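Local coordinates for envelope glycoprotein (Thogoto virus, PDB 5XEA), which probably attaches the virus to a host-cell receptor and later induces fusion of the virion with the host membrane, at residues B[44-49]-B[423-428]; B[149-154]-B[193-198]; B[342-345]-B[349-352]. All blocks are in the same frame, centred on the assembly; numbering follows the deposited sequence.

Interaction 1 (B[44-49]-B[423-428]); sequences AGYRTA and WSFVVK
Tyr46 and Phe425 meet obliquely where strand 40-56 faces helix 421-437; Phe425 is the main contributor, meeting both the Tyr46 ring and the backbone of Ala44. The ring centroids are 5.9 Å apart and the planes are inclined at 48°, a geometry that is neither a stack nor an edge-to-face pair. The two side chains cross at about a right angle, and the end of the phenylalanine arrives at the edge of the tyrosine ring, near its plane. The closest approach there is 3.7 Å, from Tyr46 CE2 to Phe425 CZ, while Phe425 CE2 lies 3.9 Å from Tyr46 CD2. Phe425 reaches this far because its CG is anti to the backbone N (chi1 -178°), which extends the ring from the helix toward the strand. The same ring reaches the strand backbone as well: Phe425 CE2 sits 3.8 Å from Ala44 O, in an oblique approach. Ala44 and Tyr46 both direct their CB toward the helix, as expected for alternate residues of an extended strand with Gly45 between them. No hydrogen bond links the two segments, and the modest 152 Å² buried between them is consistent with a contact made largely by one aromatic side chain of the helix. Phe187, on strand 187-192, touches Ala44 and Phe425 and meets the Tyr46 ring at about 40°, while Thr145 of strand 133-156 also touches Phe425. The geometry is that of helix-on-sheet packing, in which a C-terminal helix lies against an antiparallel sheet of this gp64-family glycoprotein and places an aromatic residue on it.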
loop_
_atom_site.group_PDB
_atom_site.type_symbol
_atom_site.label_atom_id
_atom_site.label_comp_id
_atom_site.label_asym_id
_atom_site.label_seq_id
_atom_site.Cartn_x
_atom_site.Cartn_y
_atom_site.Cartn_z
ATOM N N ALA B 44 25.216 12.988 0.680
ATOM C CA ALA B 44 25.962 11.760 0.438
ATOM C C ALA B 44 26.929 11.976 -0.714
ATOM O O ALA B 44 26.539 12.472 -1.775
ATOM C CB ALA B 44 25.032 10.584 0.134
ATOM N N GLY B 45 28.179 11.601 -0.505
ATOM C CA GLY B 45 29.200 11.761 -1.525
ATOM C C GLY B 45 30.071 10.530 -1.649
ATOM O O GLY B 45 30.303 9.807 -0.681
ATOM N N TYR B 46 30.559 10.301 -2.875
ATOM C CA TYR B 46 31.435 9.175 -3.163
ATOM C C TYR B 46 32.614 9.648 -3.995
ATOM O O TYR B 46 32.521 10.636 -4.727
ATOM C CB TYR B 46 30.699 8.024 -3.894
ATOM C CG TYR B 46 30.218 8.343 -5.294
ATOM C CD1 TYR B 46 31.011 8.071 -6.409
ATOM C CD2 TYR B 46 28.961 8.904 -5.501
ATOM C CE1 TYR B 46 30.570 8.372 -7.684
ATOM C CE2 TYR B 46 28.516 9.209 -6.771
ATOM C CZ TYR B 46 29.317 8.940 -7.863
ATOM O OH TYR B 46 28.851 9.246 -9.127
ATOM N N ARG B 47 33.722 8.925 -3.873
ATOM C CA ARG B 47 34.917 9.195 -4.664
ATOM C C ARG B 47 35.765 7.936 -4.685
ATOM O O ARG B 47 36.033 7.349 -3.630
ATOM C CB ARG B 47 35.710 10.368 -4.088
ATOM C CG ARG B 47 37.047 10.658 -4.797
ATOM C CD ARG B 47 37.584 11.983 -4.278
ATOM N NE ARG B 47 37.831 11.906 -2.845
ATOM C CZ ARG B 47 38.084 12.947 -2.060
ATOM N NH1 ARG B 47 38.137 14.172 -2.566
ATOM N NH2 ARG B 47 38.297 12.745 -0.764
ATOM N N THR B 48 36.189 7.540 -5.876
ATOM C CA THR B 48 37.013 6.350 -6.055
ATOM C C THR B 48 38.005 6.612 -7.177
ATOM O O THR B 48 37.716 7.354 -8.127
ATOM C CB THR B 48 36.110 5.123 -6.353
ATOM O OG1 THR B 48 35.363 4.789 -5.176
ATOM C CG2 THR B 48 36.897 3.924 -6.796
ATOM N N ALA B 49 39.184 6.001 -7.064
ATOM C CA ALA B 49 40.181 6.030 -8.125
ATOM C C ALA B 49 40.338 4.637 -8.727
ATOM O O ALA B 49 40.272 3.634 -8.011
ATOM C CB ALA B 49 41.534 6.533 -7.594
ATOM N N TRP B 423 18.649 8.133 -1.113
ATOM C CA TRP B 423 19.197 6.793 -0.965
ATOM C C TRP B 423 19.295 6.077 -2.298
ATOM O O TRP B 423 20.230 5.310 -2.490
ATOM C CB TRP B 423 18.378 5.969 0.022
ATOM C CG TRP B 423 18.326 6.591 1.372
ATOM C CD1 TRP B 423 17.259 7.198 1.947
ATOM C CD2 TRP B 423 19.398 6.672 2.316
ATOM N NE1 TRP B 423 17.589 7.648 3.211
ATOM C CE2 TRP B 423 18.901 7.339 3.456
ATOM C CE3 TRP B 423 20.736 6.256 2.301
ATOM C CZ2 TRP B 423 19.690 7.593 4.573
ATOM C CZ3 TRP B 423 21.522 6.508 3.413
ATOM C CH2 TRP B 423 21.000 7.164 4.532
ATOM N N SER B 424 18.368 6.324 -3.236
ATOM C CA SER B 424 18.520 5.727 -4.555
ATOM C C SER B 424 19.745 6.257 -5.291
ATOM O O SER B 424 20.209 5.597 -6.216
ATOM C CB SER B 424 17.263 5.948 -5.400
ATOM O OG SER B 424 17.089 7.310 -5.717
ATOM N N PHE B 425 20.270 7.426 -4.893
ATOM C CA PHE B 425 21.543 7.927 -5.422
ATOM C C PHE B 425 22.673 6.937 -5.180
ATOM O O PHE B 425 23.573 6.790 -6.017
ATOM C CB PHE B 425 21.871 9.273 -4.764
ATOM C CG PHE B 425 23.155 9.944 -5.262
ATOM C CD1 PHE B 425 23.178 10.623 -6.473
ATOM C CD2 PHE B 425 24.292 9.973 -4.464
ATOM C CE1 PHE B 425 24.336 11.266 -6.919
ATOM C CE2 PHE B 425 25.463 10.626 -4.898
ATOM C CZ PHE B 425 25.483 11.273 -6.120
ATOM N N VAL B 426 22.667 6.278 -4.021
ATOM C CA VAL B 426 23.719 5.309 -3.707
ATOM C C VAL B 426 23.654 4.117 -4.656
ATOM O O VAL B 426 24.688 3.623 -5.128
ATOM C CB VAL B 426 23.596 4.864 -2.236
ATOM C CG1 VAL B 426 24.668 3.815 -1.883
ATOM C CG2 VAL B 426 23.617 6.087 -1.305
ATOM N N VAL B 427 22.439 3.629 -4.936
ATOM C CA VAL B 427 22.245 2.489 -5.836
ATOM C C VAL B 427 22.620 2.861 -7.262
ATOM O O VAL B 427 23.282 2.085 -7.964
ATOM C CB VAL B 427 20.781 1.992 -5.769
ATOM C CG1 VAL B 427 20.566 0.753 -6.699
ATOM C CG2 VAL B 427 20.369 1.678 -4.343
ATOM N N LYS B 428 22.192 4.047 -7.718
ATOM C CA LYS B 428 22.596 4.544 -9.036
ATOM C C LYS B 428 24.113 4.655 -9.160
ATOM O O LYS B 428 24.681 4.395 -10.228
ATOM C CB LYS B 428 21.950 5.910 -9.308
ATOM C CG LYS B 428 20.450 5.836 -9.599
ATOM C CD LYS B 428 19.796 7.225 -9.665
ATOM C CE LYS B 428 18.265 7.091 -9.600
ATOM N NZ LYS B 428 17.577 8.403 -9.403
#

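Interaction 2 (B[149-154]-B[193-198]); sequences VFFNLQ and DNFEIQ
Phe151 and Phe195 form the aromatic part of the contact, each reaching in from its own segment, with ring planes only 9° apart. Their centroids are separated by 4.7 Å, and the near-parallel rings are so strongly offset that little more than their rims face each other. The meeting is therefore concentrated at their outer atoms: Phe151 CZ and Phe195 CZ are 3.3 Å apart, and Phe151 CE2 lies 3.5 Å from Phe195 CE2. Phe195 CZ comes over one face of the Phe151 ring. Within 193-198 itself, Asp193 CB lies 3.5 Å above the plane of the Phe195 ring, toward its rim.

The aliphatic part is a single methyl contact, Leu153 CD2 to Ile197 CD1 at 3.9 Å, where the two side chains run antiparallel past one another. With CG1 anti to the carbonyl carbon (chi1 -70°), Ile197 brings CD1 nearer to Leu153 than its CB direction alone suggests. No hydrogen bond crosses between the segments.

Thr35 of strand 24-35 touches all four of these side chains. Tyr242 meets the Phe151 ring edge-to-face, Val162 of strand 159-165 packs on Phe195, and Glu40 of strand 40-56 touches Phe151. The contact thus joins the two larger antiparallel sheets, one containing strand 133-156 and the other strand 197-209.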
loop_
_atom_site.group_PDB
_atom_site.type_symbol
_atom_site.label_atom_id
_atom_site.label_comp_id
_atom_site.label_asym_id
_atom_site.label_seq_id
_atom_site.Cartn_x
_atom_site.Cartn_y
_atom_site.Cartn_z
ATOM N N VAL B 149 15.157 13.651 3.233
ATOM C CA VAL B 149 14.629 12.335 3.562
ATOM C C VAL B 149 13.715 12.457 4.779
ATOM O O VAL B 149 14.013 13.208 5.717
ATOM C CB VAL B 149 15.756 11.316 3.821
ATOM C CG1 VAL B 149 16.618 11.073 2.525
ATOM C CG2 VAL B 149 16.605 11.766 4.986
ATOM N N PHE B 150 12.602 11.722 4.766
ATOM C CA PHE B 150 11.710 11.776 5.920
ATOM C C PHE B 150 12.329 11.016 7.089
ATOM O O PHE B 150 13.302 10.265 6.935
ATOM C CB PHE B 150 10.316 11.213 5.591
ATOM C CG PHE B 150 10.310 9.744 5.183
ATOM C CD1 PHE B 150 10.262 8.737 6.136
ATOM C CD2 PHE B 150 10.315 9.387 3.845
ATOM C CE1 PHE B 150 10.241 7.401 5.750
ATOM C CE2 PHE B 150 10.286 8.072 3.454
ATOM C CZ PHE B 150 10.250 7.076 4.398
ATOM N N PHE B 151 11.757 11.214 8.277
ATOM C CA PHE B 151 12.302 10.611 9.483
ATOM C C PHE B 151 11.154 10.339 10.446
ATOM O O PHE B 151 10.008 10.704 10.188
ATOM C CB PHE B 151 13.368 11.517 10.118
ATOM C CG PHE B 151 12.832 12.864 10.563
ATOM C CD1 PHE B 151 12.344 13.043 11.846
ATOM C CD2 PHE B 151 12.793 13.932 9.684
ATOM C CE1 PHE B 151 11.832 14.282 12.252
ATOM C CE2 PHE B 151 12.291 15.158 10.065
ATOM C CZ PHE B 151 11.802 15.336 11.356
ATOM N N ASN B 152 11.473 9.653 11.543
ATOM C CA ASN B 152 10.569 9.476 12.666
ATOM C C ASN B 152 11.141 10.181 13.888
ATOM O O ASN B 152 12.334 10.496 13.943
ATOM C CB ASN B 152 10.362 7.994 13.008
ATOM C CG ASN B 152 9.482 7.272 12.001
ATOM O OD1 ASN B 152 8.631 7.877 11.333
ATOM N ND2 ASN B 152 9.676 5.963 11.897
ATOM N N LEU B 153 10.274 10.430 14.869
ATOM C CA LEU B 153 10.727 10.723 16.219
ATOM C C LEU B 153 10.564 9.473 17.067
ATOM O O LEU B 153 9.792 8.576 16.736
ATOM C CB LEU B 153 9.950 11.890 16.840
ATOM C CG LEU B 153 10.151 13.306 16.293
ATOM C CD1 LEU B 153 9.343 14.298 17.155
ATOM C CD2 LEU B 153 11.628 13.691 16.217
ATOM N N GLN B 154 11.297 9.417 18.173
ATOM C CA GLN B 154 11.317 8.198 18.965
ATOM C C GLN B 154 11.778 8.515 20.378
ATOM O O GLN B 154 12.693 9.320 20.576
ATOM C CB GLN B 154 12.236 7.148 18.320
ATOM C CG GLN B 154 12.300 5.830 19.070
ATOM C CD GLN B 154 13.013 4.736 18.278
ATOM O OE1 GLN B 154 12.747 4.531 17.087
ATOM N NE2 GLN B 154 13.925 4.028 18.938
ATOM N N ASP B 193 19.817 17.975 10.641
ATOM C CA ASP B 193 18.467 18.420 11.001
ATOM C C ASP B 193 18.442 19.942 11.063
ATOM O O ASP B 193 19.061 20.542 11.946
ATOM C CB ASP B 193 18.024 17.828 12.337
ATOM C CG ASP B 193 18.021 16.326 12.323
ATOM O OD1 ASP B 193 17.803 15.760 11.231
ATOM O OD2 ASP B 193 18.234 15.714 13.390
ATOM N N ASN B 194 17.746 20.560 10.118
ATOM C CA ASN B 194 17.524 22.005 10.126
ATOM C C ASN B 194 16.129 22.315 10.678
ATOM O O ASN B 194 15.272 22.920 10.029
ATOM C CB ASN B 194 17.724 22.572 8.725
ATOM C CG ASN B 194 19.141 22.352 8.201
ATOM O OD1 ASN B 194 20.127 22.586 8.905
ATOM N ND2 ASN B 194 19.244 21.891 6.957
ATOM N N PHE B 195 15.908 21.853 11.904
ATOM C CA PHE B 195 14.637 22.019 12.596
ATOM C C PHE B 195 14.883 21.800 14.079
ATOM O O PHE B 195 15.933 21.297 14.489
ATOM C CB PHE B 195 13.555 21.058 12.071
ATOM C CG PHE B 195 13.930 19.583 12.149
ATOM C CD1 PHE B 195 13.879 18.891 13.356
ATOM C CD2 PHE B 195 14.294 18.885 10.996
ATOM C CE1 PHE B 195 14.213 17.544 13.421
ATOM C CE2 PHE B 195 14.629 17.537 11.051
ATOM C CZ PHE B 195 14.591 16.865 12.262
ATOM N N GLU B 196 13.890 22.160 14.880
ATOM C CA GLU B 196 13.936 21.929 16.313
ATOM C C GLU B 196 12.735 21.104 16.748
ATOM O O GLU B 196 11.671 21.142 16.123
ATOM C CB GLU B 196 13.978 23.245 17.085
ATOM C CG GLU B 196 15.308 23.962 16.971
ATOM C CD GLU B 196 15.148 25.466 16.917
ATOM O OE1 GLU B 196 14.226 25.937 16.220
ATOM O OE2 GLU B 196 15.940 26.173 17.576
ATOM N N ILE B 197 12.931 20.331 17.810
ATOM C CA ILE B 197 11.840 19.590 18.424
ATOM C C ILE B 197 11.122 20.536 19.378
ATOM O O ILE B 197 11.748 21.135 20.259
ATOM C CB ILE B 197 12.353 18.336 19.146
ATOM C CG1 ILE B 197 12.839 17.306 18.120
ATOM C CG2 ILE B 197 11.271 17.748 20.026
ATOM C CD1 ILE B 197 13.452 16.071 18.738
ATOM N N GLN B 198 9.813 20.682 19.189
ATOM C CA GLN B 198 8.981 21.609 19.942
ATOM C C GLN B 198 8.055 20.833 20.863
ATOM O O GLN B 198 7.463 19.828 20.456
ATOM C CB GLN B 198 8.166 22.484 18.988
ATOM C CG GLN B 198 8.979 22.953 17.801
ATOM C CD GLN B 198 8.185 23.787 16.825
ATOM O OE1 GLN B 198 7.271 23.294 16.165
ATOM N NE2 GLN B 198 8.539 25.061 16.720
#

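Interaction 3 (B[342-345]-B[349-352]); sequences SRFI and KFLL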
loop_
_atom_site.group_PDB
_atom_site.type_symbol
_atom_site.label_atom_id
_atom_site.label_comp_id
_atom_site.label_asym_id
_atom_site.label_seq_id
_atom_site.Cartn_x
_atom_site.Cartn_y
_atom_site.Cartn_z
ATOM N N SER B 342 -59.398 19.476 14.302
ATOM C CA SER B 342 -59.692 18.260 13.555
ATOM C C SER B 342 -61.013 17.631 14.004
ATOM O O SER B 342 -61.525 17.903 15.083
ATOM C CB SER B 342 -58.575 17.238 13.720
ATOM O OG SER B 342 -58.424 16.882 15.081
ATOM N N ARG B 343 -61.546 16.763 13.152
ATOM C CA ARG B 343 -62.757 16.010 13.465
ATOM C C ARG B 343 -62.600 14.651 12.812
ATOM O O ARG B 343 -62.592 14.550 11.582
ATOM C CB ARG B 343 -64.019 16.713 12.961
ATOM C CG ARG B 343 -65.292 15.908 13.199
ATOM C CD ARG B 343 -66.517 16.600 12.595
ATOM N NE ARG B 343 -66.648 17.977 13.052
ATOM C CZ ARG B 343 -67.352 18.361 14.111
ATOM N NH1 ARG B 343 -68.005 17.464 14.836
ATOM N NH2 ARG B 343 -67.399 19.644 14.443
ATOM N N PHE B 344 -62.461 13.613 13.619
ATOM C CA PHE B 344 -62.280 12.291 13.046
ATOM C C PHE B 344 -63.606 11.758 12.538
ATOM O O PHE B 344 -64.640 11.886 13.203
ATOM C CB PHE B 344 -61.655 11.346 14.063
ATOM C CG PHE B 344 -60.178 11.488 14.141
ATOM C CD1 PHE B 344 -59.345 10.606 13.467
ATOM C CD2 PHE B 344 -59.621 12.558 14.821
ATOM C CE1 PHE B 344 -57.981 10.759 13.516
ATOM C CE2 PHE B 344 -58.248 12.716 14.868
ATOM C CZ PHE B 344 -57.429 11.813 14.212
ATOM N N ILE B 345 -63.579 11.212 11.328
ATOM C CA ILE B 345 -64.744 10.556 10.755
ATOM C C ILE B 345 -64.579 9.051 10.701
ATOM O O ILE B 345 -65.553 8.344 10.393
ATOM C CB ILE B 345 -65.072 11.111 9.354
ATOM C CG1 ILE B 345 -63.971 10.734 8.371
ATOM C CG2 ILE B 345 -65.268 12.626 9.426
ATOM C CD1 ILE B 345 -64.230 11.201 6.974
ATOM N N LYS B 349 -59.130 8.593 9.665
ATOM C CA LYS B 349 -59.471 9.716 8.802
ATOM C C LYS B 349 -60.091 10.859 9.597
ATOM O O LYS B 349 -60.891 10.639 10.508
ATOM C CB LYS B 349 -60.408 9.265 7.681
ATOM C CG LYS B 349 -59.652 8.507 6.576
ATOM C CD LYS B 349 -60.529 8.178 5.373
ATOM C CE LYS B 349 -61.495 7.040 5.666
ATOM N NZ LYS B 349 -62.517 6.880 4.591
ATOM N N PHE B 350 -59.695 12.083 9.260
ATOM C CA PHE B 350 -60.195 13.257 9.957
ATOM C C PHE B 350 -60.334 14.399 8.969
ATOM O O PHE B 350 -59.627 14.461 7.957
ATOM C CB PHE B 350 -59.282 13.701 11.111
ATOM C CG PHE B 350 -57.842 13.937 10.692
ATOM C CD1 PHE B 350 -57.400 15.199 10.326
ATOM C CD2 PHE B 350 -56.938 12.881 10.643
ATOM C CE1 PHE B 350 -56.062 15.400 9.916
ATOM C CE2 PHE B 350 -55.601 13.084 10.242
ATOM C CZ PHE B 350 -55.176 14.340 9.892
ATOM N N LEU B 351 -61.259 15.293 9.285
ATOM C CA LEU B 351 -61.448 16.558 8.606
ATOM C C LEU B 351 -60.669 17.631 9.342
ATOM O O LEU B 351 -60.307 17.480 10.512
ATOM C CB LEU B 351 -62.936 16.946 8.578
ATOM C CG LEU B 351 -63.964 15.982 7.988
ATOM C CD1 LEU B 351 -65.394 16.499 8.252
ATOM C CD2 LEU B 351 -63.722 15.835 6.512
ATOM N N LEU B 352 -60.442 18.738 8.660
ATOM C CA LEU B 352 -59.830 19.903 9.279
ATOM C C LEU B 352 -60.768 21.091 9.134
ATOM O O LEU B 352 -61.215 21.412 8.025
ATOM C CB LEU B 352 -58.459 20.201 8.657
ATOM C CG LEU B 352 -57.358 19.185 8.979
ATOM C CD1 LEU B 352 -56.076 19.518 8.241
ATOM C CD2 LEU B 352 -57.100 19.113 10.494
#
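A short beta hairpin, strands 341-344 and 350-354, brings these segments together as an antiparallel ladder; the axes of 342-344 and 350-352 approach to 4.3 Å with directions 157° apart. Arg343 and Leu351 form the hydrogen-bonded pair, with Arg343 N to Leu351 O at 3.0 Å and Leu351 N to Arg343 O at 2.8 Å. The second bond is the straighter, 166° at the hydrogen. Toward the turn, Ile345 N donates to Lys349 O at 2.9 Å. Ser342-Leu352 and Phe344-Phe350 are non-hydrogen-bonded pairs.

Phe344 and Phe350 project from the same face, alongside each other. Phe344 CG is anti to the carbonyl carbon, which lays its ring over Phe350 CB; that atom stands 3.7 Å from the Phe344 ring centroid, 5° off the normal, a well-centred CH-pi contact. The rings themselves meet obliquely, closest at Phe344 CE1 and Phe350 CD2. Leu351 and Arg343 share the opposite face, where Arg343 NE is hydrogen-bonded to His353 NE2. Beyond the strand end, Ile345 CG2 packs against Leu351 CG, 3.9 Å away.

Ile332 of helix 331-335 touches Ser342, Phe344 and Phe350, and Lys326 of helix 282-327 makes a cation-pi contact with Phe344. Phe350 and Leu352 continue the ladder with an antiparallel strand of the second subunit, and Ile395 of the third subunit packs on both, so the hairpin is built into the trimer interface.

How the interactions relate
From the N terminus, strand 40-56 supplies the first half of interaction 1, whose partner on helix 421-437 arrives only 374 residues later. Within that long loop lie the other two contacts, in series: interaction 2 closes a 39-residue step and joins the two larger antiparallel sheets; interaction 3 then pairs the strands of a remote hairpin at the trimer interface, its two segments separated by three residues. None cross. Interactions 1 and 2 touch where Trp423 NE1 lies 3.6 Å from Val149 CG1; strands 40-56 and 133-156 are also neighbours in one sheet. Interaction 3 lies about 73 Å from interaction 1 between nearest atoms, on the other side of the chain's centre.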